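Local coordinates for protein pyridine synthase TbtD (Thermobispora bispora, PDB 5WA4) that probably catalyses the formal [4+2] aza-cycloaddition that builds the central pyridine ring of the thiopeptide antibiotic thiomuracin, at residues M22-L27 with G80-A85; H153-V158 with T326-T331; I26-R31 with R157-A162. One frame throughout, in Å; residues are numbered along the deposited sequence.

The three contacts are joined through two shared helices, 22-35 and 135-159. Interaction 1 sets helix 22-35 against helix 64-85, interaction 3 ties the same helix 22-35 to the end of helix 135-159, and interaction 2 packs helix 135-159 on the end of helix 307-328. The centres of interactions 1 and 3 lie about 10 Å apart, those of 2 and 3 about 8 Å, those of 1 and 2 about 16 Å. R159 joins the first and third, its NH1 standing 3.0 Å from OD1 of D24; I26 CD1 meets L155 CD1 at 3.4 Å. Acidic side chains of the bound peptide pack on R157 and A162.

Interaction 1 (M22-L27 with G80-A85); sequences MDDLIL and GGYLRA
The helical segments 22-27 and 80-85 run obliquely antiparallel, their axes 10.4 Å apart at closest approach and their directions 141° from each other. L25 and Y82 stand nearest in register, with CA atoms 7.0 Å apart, and the Y82 ring bridges the gap between the two backbones. With CG anti to its own backbone N (chi1 177°), Y82 reaches across and lays one ring face against the L25 backbone. CA of L25 sits 3.9 Å from the ring centroid, 21° off the normal, a CH-pi contact displaced toward the ring's rim. The L25 side chain continues past the same ring, bringing CD1 to 3.9 Å from CD1 of Y82. That methyl also meets CD1 of L83 at 4.1 Å, so one leucine branch touches two successive residues of helix 64-85. At the far end of the ring, OH of Y82 comes within 3.2 Å of CB of D24. This hydroxyl is hydrogen-bonded to Y17 OH, while the D24 carboxylate turns away to salt bridges with R86 and R159. What joins the two segments is thus van der Waals and CH-pi contact. Helix 22-35 is held here between helix 64-85 and helix 135-159, L27 packing on Y152 of the latter, while M22, L25 and I26 rest on L56 of strand 55-62.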
loop_
_atom_site.group_PDB
_atom_site.type_symbol
_atom_site.label_atom_id
_atom_site.label_comp_id
_atom_site.label_asym_id
_atom_site.label_seq_id
_atom_site.Cartn_x
_atom_site.Cartn_y
_atom_site.Cartn_z
ATOM N N MET E 22 -41.220 0.800 -17.672
ATOM C CA MET E 22 -40.221 0.615 -18.728
ATOM C C MET E 22 -40.419 -0.703 -19.483
ATOM O O MET E 22 -40.371 -0.705 -20.714
ATOM C CB MET E 22 -38.812 0.686 -18.134
ATOM C CG MET E 22 -37.667 0.721 -19.142
ATOM S SD MET E 22 -37.657 2.158 -20.237
ATOM C CE MET E 22 -37.195 3.495 -19.145
ATOM N N ASP E 23 -40.663 -1.808 -18.765
ATOM C CA ASP E 23 -40.906 -3.117 -19.422
ATOM C C ASP E 23 -42.045 -3.026 -20.453
ATOM O O ASP E 23 -42.143 -3.861 -21.354
ATOM C CB ASP E 23 -41.235 -4.229 -18.394
ATOM C CG ASP E 23 -39.985 -4.844 -17.734
ATOM O OD1 ASP E 23 -38.905 -4.227 -17.777
ATOM O OD2 ASP E 23 -40.077 -5.935 -17.127
ATOM N N ASP E 24 -42.908 -2.014 -20.314
ATOM C CA ASP E 24 -44.072 -1.869 -21.190
ATOM C C ASP E 24 -43.721 -1.079 -22.429
ATOM O O ASP E 24 -44.175 -1.408 -23.526
ATOM C CB ASP E 24 -45.248 -1.192 -20.464
ATOM C CG ASP E 24 -46.125 -2.180 -19.688
ATOM O OD1 ASP E 24 -46.332 -3.334 -20.154
ATOM O OD2 ASP E 24 -46.598 -1.782 -18.599
ATOM N N LEU E 25 -42.930 -0.027 -22.249
ATOM C CA LEU E 25 -42.441 0.756 -23.378
ATOM C C LEU E 25 -41.651 -0.132 -24.325
ATOM O O LEU E 25 -41.700 0.039 -25.543
ATOM C CB LEU E 25 -41.575 1.922 -22.899
ATOM C CG LEU E 25 -40.652 2.608 -23.917
ATOM C CD1 LEU E 25 -41.411 3.264 -25.052
ATOM C CD2 LEU E 25 -39.810 3.634 -23.211
ATOM N N ILE E 26 -40.921 -1.080 -23.745
ATOM C CA ILE E 26 -40.141 -2.029 -24.524
ATOM C C ILE E 26 -41.083 -2.817 -25.424
ATOM O O ILE E 26 -40.972 -2.746 -26.653
ATOM C CB ILE E 26 -39.303 -2.979 -23.602
ATOM C CG1 ILE E 26 -38.036 -2.269 -23.113
ATOM C CG2 ILE E 26 -38.919 -4.275 -24.310
ATOM C CD1 ILE E 26 -37.307 -3.021 -22.032
ATOM N N LEU E 27 -42.040 -3.512 -24.814
ATOM C CA LEU E 27 -42.891 -4.458 -25.526
ATOM C C LEU E 27 -43.967 -3.830 -26.416
ATOM O O LEU E 27 -44.329 -4.412 -27.434
ATOM C CB LEU E 27 -43.562 -5.386 -24.519
ATOM C CG LEU E 27 -42.606 -6.184 -23.642
ATOM C CD1 LEU E 27 -43.362 -7.071 -22.659
ATOM C CD2 LEU E 27 -41.705 -7.000 -24.530
ATOM N N GLY E 80 -43.790 6.995 -30.625
ATOM C CA GLY E 80 -44.546 8.197 -30.299
ATOM C C GLY E 80 -46.000 7.873 -29.983
ATOM O O GLY E 80 -46.642 8.559 -29.181
ATOM N N GLY E 81 -46.505 6.809 -30.610
ATOM C CA GLY E 81 -47.846 6.314 -30.369
ATOM C C GLY E 81 -48.025 5.742 -28.979
ATOM O O GLY E 81 -49.090 5.894 -28.368
ATOM N N TYR E 82 -46.994 5.070 -28.474
ATOM C CA TYR E 82 -47.031 4.571 -27.107
ATOM C C TYR E 82 -47.021 5.739 -26.135
ATOM O O TYR E 82 -47.765 5.752 -25.148
ATOM C CB TYR E 82 -45.856 3.642 -26.822
ATOM C CG TYR E 82 -45.800 3.151 -25.389
ATOM C CD1 TYR E 82 -45.200 3.913 -24.385
ATOM C CD2 TYR E 82 -46.350 1.926 -25.037
ATOM C CE1 TYR E 82 -45.156 3.466 -23.080
ATOM C CE2 TYR E 82 -46.308 1.471 -23.727
ATOM C CZ TYR E 82 -45.714 2.245 -22.755
ATOM O OH TYR E 82 -45.671 1.793 -21.460
ATOM N N LEU E 83 -46.170 6.718 -26.425
ATOM C CA LEU E 83 -45.944 7.851 -25.533
ATOM C C LEU E 83 -47.213 8.642 -25.267
ATOM O O LEU E 83 -47.429 9.121 -24.159
ATOM C CB LEU E 83 -44.846 8.750 -26.115
ATOM C CG LEU E 83 -43.421 8.460 -25.610
ATOM C CD1 LEU E 83 -43.108 6.984 -25.644
ATOM C CD2 LEU E 83 -42.419 9.178 -26.496
ATOM N N ARG E 84 -48.060 8.756 -26.281
ATOM C CA ARG E 84 -49.331 9.451 -26.135
ATOM C C ARG E 84 -50.312 8.584 -25.342
ATOM O O ARG E 84 -51.044 9.079 -24.486
ATOM C CB ARG E 84 -49.904 9.798 -27.508
ATOM C CG ARG E 84 -50.211 11.281 -27.707
ATOM C CD ARG E 84 -49.231 11.925 -28.701
ATOM N NE ARG E 84 -49.096 11.117 -29.913
ATOM C CZ ARG E 84 -48.176 11.304 -30.856
ATOM N NH1 ARG E 84 -47.303 12.307 -30.765
ATOM N NH2 ARG E 84 -48.151 10.496 -31.911
ATOM N N ALA E 85 -50.293 7.283 -25.621
ATOM C CA ALA E 85 -51.251 6.337 -25.057
ATOM C C ALA E 85 -51.020 5.988 -23.578
ATOM O O ALA E 85 -51.978 5.758 -22.850
ATOM C CB ALA E 85 -51.253 5.062 -25.891
#

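Interaction 2 (H153-V158 with T326-T331); sequences HALERV and TRLGLT
The Schellman turn that ends helix 307-328 brings L328 against A154 and L155 of helix 135-159. CD2 of L328 lies 3.7 Å from CB of A154, which points toward the other segment, and CD1 of L328 follows at 3.9 Å from that same CB. The isopropyl fork thus sets both its methyls on the alanine. L328 holds CG anti to its carbonyl carbon (chi1 -60°), which carries the fork to the neighbouring helix. Beside it, L155 extends CD2 to 3.6 Å from the backbone O of L328 and 4.2 Å from CD2 of L328, touching both main chain and side chain. Immediately after L328 comes G329, whose positive phi of 116° takes the chain out of the helix; T331 then occupies the N-cap of helix 332-352, its OG1 bonded to Q334 N. L328 thus stands just before a tight connection between helix 307-328 and helix 332-352, within this largely helical half of the protein. L155 further packs on D23 of helix 22-35, A154 on I167 of helix 164-178, and L328 on V151. R327, one residue earlier, directs its guanidinium to T148 OG1 and Y144 O and forms a cation-pi contact with F46.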
loop_
_atom_site.group_PDB
_atom_site.type_symbol
_atom_site.label_atom_id
_atom_site.label_comp_id
_atom_site.label_asym_id
_atom_site.label_seq_id
_atom_site.Cartn_x
_atom_site.Cartn_y
_atom_site.Cartn_z
ATOM N N HIS E 153 -39.073 -12.294 -24.730
ATOM C CA HIS E 153 -39.450 -13.547 -24.083
ATOM C C HIS E 153 -39.383 -13.421 -22.564
ATOM O O HIS E 153 -40.332 -13.776 -21.869
ATOM C CB HIS E 153 -38.543 -14.677 -24.567
ATOM C CG HIS E 153 -38.996 -16.046 -24.165
ATOM N ND1 HIS E 153 -38.623 -16.636 -22.974
ATOM C CD2 HIS E 153 -39.754 -16.962 -24.814
ATOM C CE1 HIS E 153 -39.140 -17.849 -22.903
ATOM N NE2 HIS E 153 -39.833 -18.072 -24.007
ATOM N N ALA E 154 -38.275 -12.891 -22.054
ATOM C CA ALA E 154 -38.108 -12.709 -20.618
ATOM C C ALA E 154 -39.089 -11.672 -20.052
ATOM O O ALA E 154 -39.652 -11.866 -18.969
ATOM C CB ALA E 154 -36.686 -12.310 -20.307
ATOM N N LEU E 155 -39.294 -10.577 -20.777
ATOM C CA LEU E 155 -40.162 -9.524 -20.276
ATOM C C LEU E 155 -41.606 -9.990 -20.332
ATOM O O LEU E 155 -42.369 -9.714 -19.417
ATOM C CB LEU E 155 -39.986 -8.216 -21.062
ATOM C CG LEU E 155 -38.598 -7.581 -20.855
ATOM C CD1 LEU E 155 -38.578 -6.082 -21.121
ATOM C CD2 LEU E 155 -38.047 -7.874 -19.463
ATOM N N GLU E 156 -41.988 -10.700 -21.393
ATOM C CA GLU E 156 -43.386 -11.108 -21.524
ATOM C C GLU E 156 -43.706 -12.124 -20.433
ATOM O O GLU E 156 -44.820 -12.160 -19.904
ATOM C CB GLU E 156 -43.695 -11.657 -22.926
ATOM C CG GLU E 156 -43.724 -10.566 -24.019
ATOM C CD GLU E 156 -44.837 -10.746 -25.060
ATOM O OE1 GLU E 156 -44.604 -11.466 -26.064
ATOM O OE2 GLU E 156 -45.931 -10.150 -24.887
ATOM N N ARG E 157 -42.718 -12.916 -20.055
ATOM C CA ARG E 157 -42.882 -13.776 -18.897
ATOM C C ARG E 157 -42.941 -12.957 -17.600
ATOM O O ARG E 157 -43.507 -13.386 -16.601
ATOM C CB ARG E 157 -41.750 -14.794 -18.836
ATOM C CG ARG E 157 -42.024 -16.030 -19.651
ATOM C CD ARG E 157 -40.919 -17.016 -19.491
ATOM N NE ARG E 157 -40.655 -17.306 -18.086
ATOM C CZ ARG E 157 -41.346 -18.175 -17.362
ATOM N NH1 ARG E 157 -42.354 -18.832 -17.914
ATOM N NH2 ARG E 157 -41.024 -18.391 -16.095
ATOM N N VAL E 158 -42.364 -11.765 -17.617
ATOM C CA VAL E 158 -42.366 -10.929 -16.428
ATOM C C VAL E 158 -43.734 -10.252 -16.266
ATOM O O VAL E 158 -44.280 -10.171 -15.156
ATOM C CB VAL E 158 -41.208 -9.902 -16.497
ATOM C CG1 VAL E 158 -41.606 -8.525 -15.927
ATOM C CG2 VAL E 158 -39.935 -10.493 -15.836
ATOM N N THR E 326 -29.215 -6.863 -16.651
ATOM C CA THR E 326 -29.446 -5.437 -16.421
ATOM C C THR E 326 -30.425 -4.890 -17.476
ATOM O O THR E 326 -31.213 -3.979 -17.202
ATOM C CB THR E 326 -28.110 -4.616 -16.414
ATOM O OG1 THR E 326 -27.504 -4.706 -15.121
ATOM C CG2 THR E 326 -28.343 -3.128 -16.742
ATOM N N ARG E 327 -30.410 -5.463 -18.673
ATOM C CA ARG E 327 -31.316 -4.996 -19.723
ATOM C C ARG E 327 -32.751 -5.484 -19.441
ATOM O O ARG E 327 -33.723 -4.901 -19.928
ATOM C CB ARG E 327 -30.846 -5.490 -21.085
ATOM C CG ARG E 327 -31.256 -4.648 -22.251
ATOM C CD ARG E 327 -30.728 -5.317 -23.497
ATOM N NE ARG E 327 -31.247 -4.738 -24.725
ATOM C CZ ARG E 327 -31.306 -5.405 -25.873
ATOM N NH1 ARG E 327 -30.886 -6.665 -25.922
ATOM N NH2 ARG E 327 -31.788 -4.823 -26.965
ATOM N N LEU E 328 -32.866 -6.559 -18.660
ATOM C CA LEU E 328 -34.163 -7.108 -18.266
ATOM C C LEU E 328 -34.794 -6.337 -17.095
ATOM O O LEU E 328 -35.982 -6.496 -16.815
ATOM C CB LEU E 328 -34.042 -8.587 -17.881
ATOM C CG LEU E 328 -33.525 -9.586 -18.919
ATOM C CD1 LEU E 328 -33.600 -11.008 -18.383
ATOM C CD2 LEU E 328 -34.282 -9.471 -20.224
ATOM N N GLY E 329 -34.001 -5.523 -16.404
ATOM C CA GLY E 329 -34.493 -4.767 -15.274
ATOM C C GLY E 329 -33.857 -5.138 -13.943
ATOM O O GLY E 329 -34.037 -4.421 -12.957
ATOM N N LEU E 330 -33.125 -6.248 -13.901
ATOM C CA LEU E 330 -32.465 -6.721 -12.674
ATOM C C LEU E 330 -31.579 -5.651 -12.058
ATOM O O LEU E 330 -30.842 -4.959 -12.757
ATOM C CB LEU E 330 -31.623 -7.971 -12.948
ATOM C CG LEU E 330 -31.530 -8.942 -11.776
ATOM C CD1 LEU E 330 -32.891 -9.609 -11.567
ATOM C CD2 LEU E 330 -30.467 -10.004 -11.998
ATOM N N THR E 331 -31.664 -5.493 -10.747
ATOM C CA THR E 331 -30.834 -4.505 -10.052
ATOM C C THR E 331 -29.541 -5.194 -9.678
ATOM O O THR E 331 -29.553 -6.405 -9.433
ATOM C CB THR E 331 -31.535 -3.936 -8.775
ATOM O OG1 THR E 331 -31.703 -4.979 -7.798
ATOM C CG2 THR E 331 -32.888 -3.357 -9.124
#

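Interaction 3 (I26-R31 with R157-A162); sequences ILDGVR and RVRSGA
R159 keeps CG anti to its backbone N (chi1 -176°) and then bends at chi2 and chi3, which carries its guanidinium onto L27 and D28 of helix 22-35. L27 extends from the opposite direction. A salt bridge and an aliphatic contact on the guanidinium face meet here, beside the end of helix 135-159, where the positive phi of G161 and the bond from G161 N to V158 O fit a Schellman motif. NH1 of R159 donates to OD1 of D28 over 3.1 Å at 164°, approaching on the syn side but 30° out of the carboxylate plane. Weak bonds supplement it, from NH1 to OD2 of D28 at 3.2 Å and from NH2 to OD1 of D28 at 3.5 Å. NH1 is also salt-bridged to OD1 of D24, so two aspartates one turn apart on helix 22-35 bond to the same nitrogen and fix the rotation and position of the guanidinium. Their negative charge may also help R159 tolerate R31, whose NH2 lies 4.5 Å from NH2 of R159. R31 and R159 have further long, weak ion pairs to E156, and R31 makes a cation-pi contact with Y152. Within helix 22-35, residues 26-30 make a wider pi-type turn, R31 N bonding to I26 O. Over the centre of one guanidinium face lies the methyl CD1 of L27, 3.6 Å from CZ of R159.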
loop_
_atom_site.group_PDB
_atom_site.type_symbol
_atom_site.label_atom_id
_atom_site.label_comp_id
_atom_site.label_asym_id
_atom_site.label_seq_id
_atom_site.Cartn_x
_atom_site.Cartn_y
_atom_site.Cartn_z
ATOM N N ILE E 26 -40.921 -1.080 -23.745
ATOM C CA ILE E 26 -40.141 -2.029 -24.524
ATOM C C ILE E 26 -41.083 -2.817 -25.424
ATOM O O ILE E 26 -40.972 -2.746 -26.653
ATOM C CB ILE E 26 -39.303 -2.979 -23.602
ATOM C CG1 ILE E 26 -38.036 -2.269 -23.113
ATOM C CG2 ILE E 26 -38.919 -4.275 -24.310
ATOM C CD1 ILE E 26 -37.307 -3.021 -22.032
ATOM N N LEU E 27 -42.040 -3.512 -24.814
ATOM C CA LEU E 27 -42.891 -4.458 -25.526
ATOM C C LEU E 27 -43.967 -3.830 -26.416
ATOM O O LEU E 27 -44.329 -4.412 -27.434
ATOM C CB LEU E 27 -43.562 -5.386 -24.519
ATOM C CG LEU E 27 -42.606 -6.184 -23.642
ATOM C CD1 LEU E 27 -43.362 -7.071 -22.659
ATOM C CD2 LEU E 27 -41.705 -7.000 -24.530
ATOM N N ASP E 28 -44.488 -2.666 -26.032
ATOM C CA ASP E 28 -45.685 -2.102 -26.673
ATOM C C ASP E 28 -45.373 -0.925 -27.581
ATOM O O ASP E 28 -46.194 -0.527 -28.407
ATOM C CB ASP E 28 -46.711 -1.649 -25.622
ATOM C CG ASP E 28 -47.259 -2.800 -24.784
ATOM O OD1 ASP E 28 -47.040 -3.978 -25.153
ATOM O OD2 ASP E 28 -47.926 -2.514 -23.756
ATOM N N GLY E 29 -44.192 -0.347 -27.404
ATOM C CA GLY E 29 -43.766 0.761 -28.233
ATOM C C GLY E 29 -42.537 0.428 -29.056
ATOM O O GLY E 29 -42.521 0.647 -30.266
ATOM N N VAL E 30 -41.504 -0.117 -28.422
ATOM C CA VAL E 30 -40.233 -0.246 -29.117
ATOM C C VAL E 30 -40.197 -1.483 -30.015
ATOM O O VAL E 30 -39.840 -1.376 -31.187
ATOM C CB VAL E 30 -39.049 -0.268 -28.128
ATOM C CG1 VAL E 30 -37.767 -0.644 -28.858
ATOM C CG2 VAL E 30 -38.896 1.097 -27.463
ATOM N N ARG E 31 -40.576 -2.644 -29.486
ATOM C CA ARG E 31 -40.549 -3.875 -30.284
ATOM C C ARG E 31 -41.363 -3.772 -31.593
ATOM O O ARG E 31 -40.834 -4.092 -32.661
ATOM C CB ARG E 31 -41.027 -5.084 -29.461
ATOM C CG ARG E 31 -41.447 -6.273 -30.317
ATOM C CD ARG E 31 -41.662 -7.559 -29.517
ATOM N NE ARG E 31 -42.831 -7.490 -28.651
ATOM C CZ ARG E 31 -43.372 -8.554 -28.063
ATOM N NH1 ARG E 31 -42.840 -9.761 -28.285
ATOM N NH2 ARG E 31 -44.443 -8.417 -27.267
ATOM N N ARG E 157 -42.718 -12.916 -20.055
ATOM C CA ARG E 157 -42.882 -13.776 -18.897
ATOM C C ARG E 157 -42.941 -12.957 -17.600
ATOM O O ARG E 157 -43.507 -13.386 -16.601
ATOM C CB ARG E 157 -41.750 -14.794 -18.836
ATOM C CG ARG E 157 -42.024 -16.030 -19.651
ATOM C CD ARG E 157 -40.919 -17.016 -19.491
ATOM N NE ARG E 157 -40.655 -17.306 -18.086
ATOM C CZ ARG E 157 -41.346 -18.175 -17.362
ATOM N NH1 ARG E 157 -42.354 -18.832 -17.914
ATOM N NH2 ARG E 157 -41.024 -18.391 -16.095
ATOM N N VAL E 158 -42.364 -11.765 -17.617
ATOM C CA VAL E 158 -42.366 -10.929 -16.428
ATOM C C VAL E 158 -43.734 -10.252 -16.266
ATOM O O VAL E 158 -44.280 -10.171 -15.156
ATOM C CB VAL E 158 -41.208 -9.902 -16.497
ATOM C CG1 VAL E 158 -41.606 -8.525 -15.927
ATOM C CG2 VAL E 158 -39.935 -10.493 -15.836
ATOM N N ARG E 159 -44.297 -9.817 -17.386
ATOM C CA ARG E 159 -45.568 -9.109 -17.425
ATOM C C ARG E 159 -46.727 -9.977 -16.875
ATOM O O ARG E 159 -47.789 -9.472 -16.488
ATOM C CB ARG E 159 -45.844 -8.669 -18.861
ATOM C CG ARG E 159 -47.065 -7.847 -19.012
ATOM C CD ARG E 159 -46.868 -6.783 -20.057
ATOM N NE ARG E 159 -46.837 -7.332 -21.404
ATOM C CZ ARG E 159 -46.919 -6.576 -22.497
ATOM N NH1 ARG E 159 -47.044 -5.250 -22.378
ATOM N NH2 ARG E 159 -46.882 -7.144 -23.705
ATOM N N SER E 160 -46.501 -11.286 -16.826
ATOM C CA SER E 160 -47.502 -12.214 -16.341
ATOM C C SER E 160 -47.118 -12.803 -14.975
ATOM O O SER E 160 -47.673 -13.811 -14.545
ATOM C CB SER E 160 -47.723 -13.341 -17.372
ATOM O OG SER E 160 -46.749 -14.382 -17.269
ATOM N N GLY E 161 -46.156 -12.194 -14.296
ATOM C CA GLY E 161 -45.895 -12.565 -12.914
ATOM C C GLY E 161 -44.814 -13.596 -12.655
ATOM O O GLY E 161 -44.620 -14.035 -11.511
ATOM N N ALA E 162 -44.090 -13.979 -13.706
ATOM C CA ALA E 162 -42.903 -14.805 -13.506
ATOM C C ALA E 162 -41.855 -13.970 -12.821
ATOM O O ALA E 162 -41.732 -12.779 -13.075
ATOM C CB ALA E 162 -42.373 -15.354 -14.802
#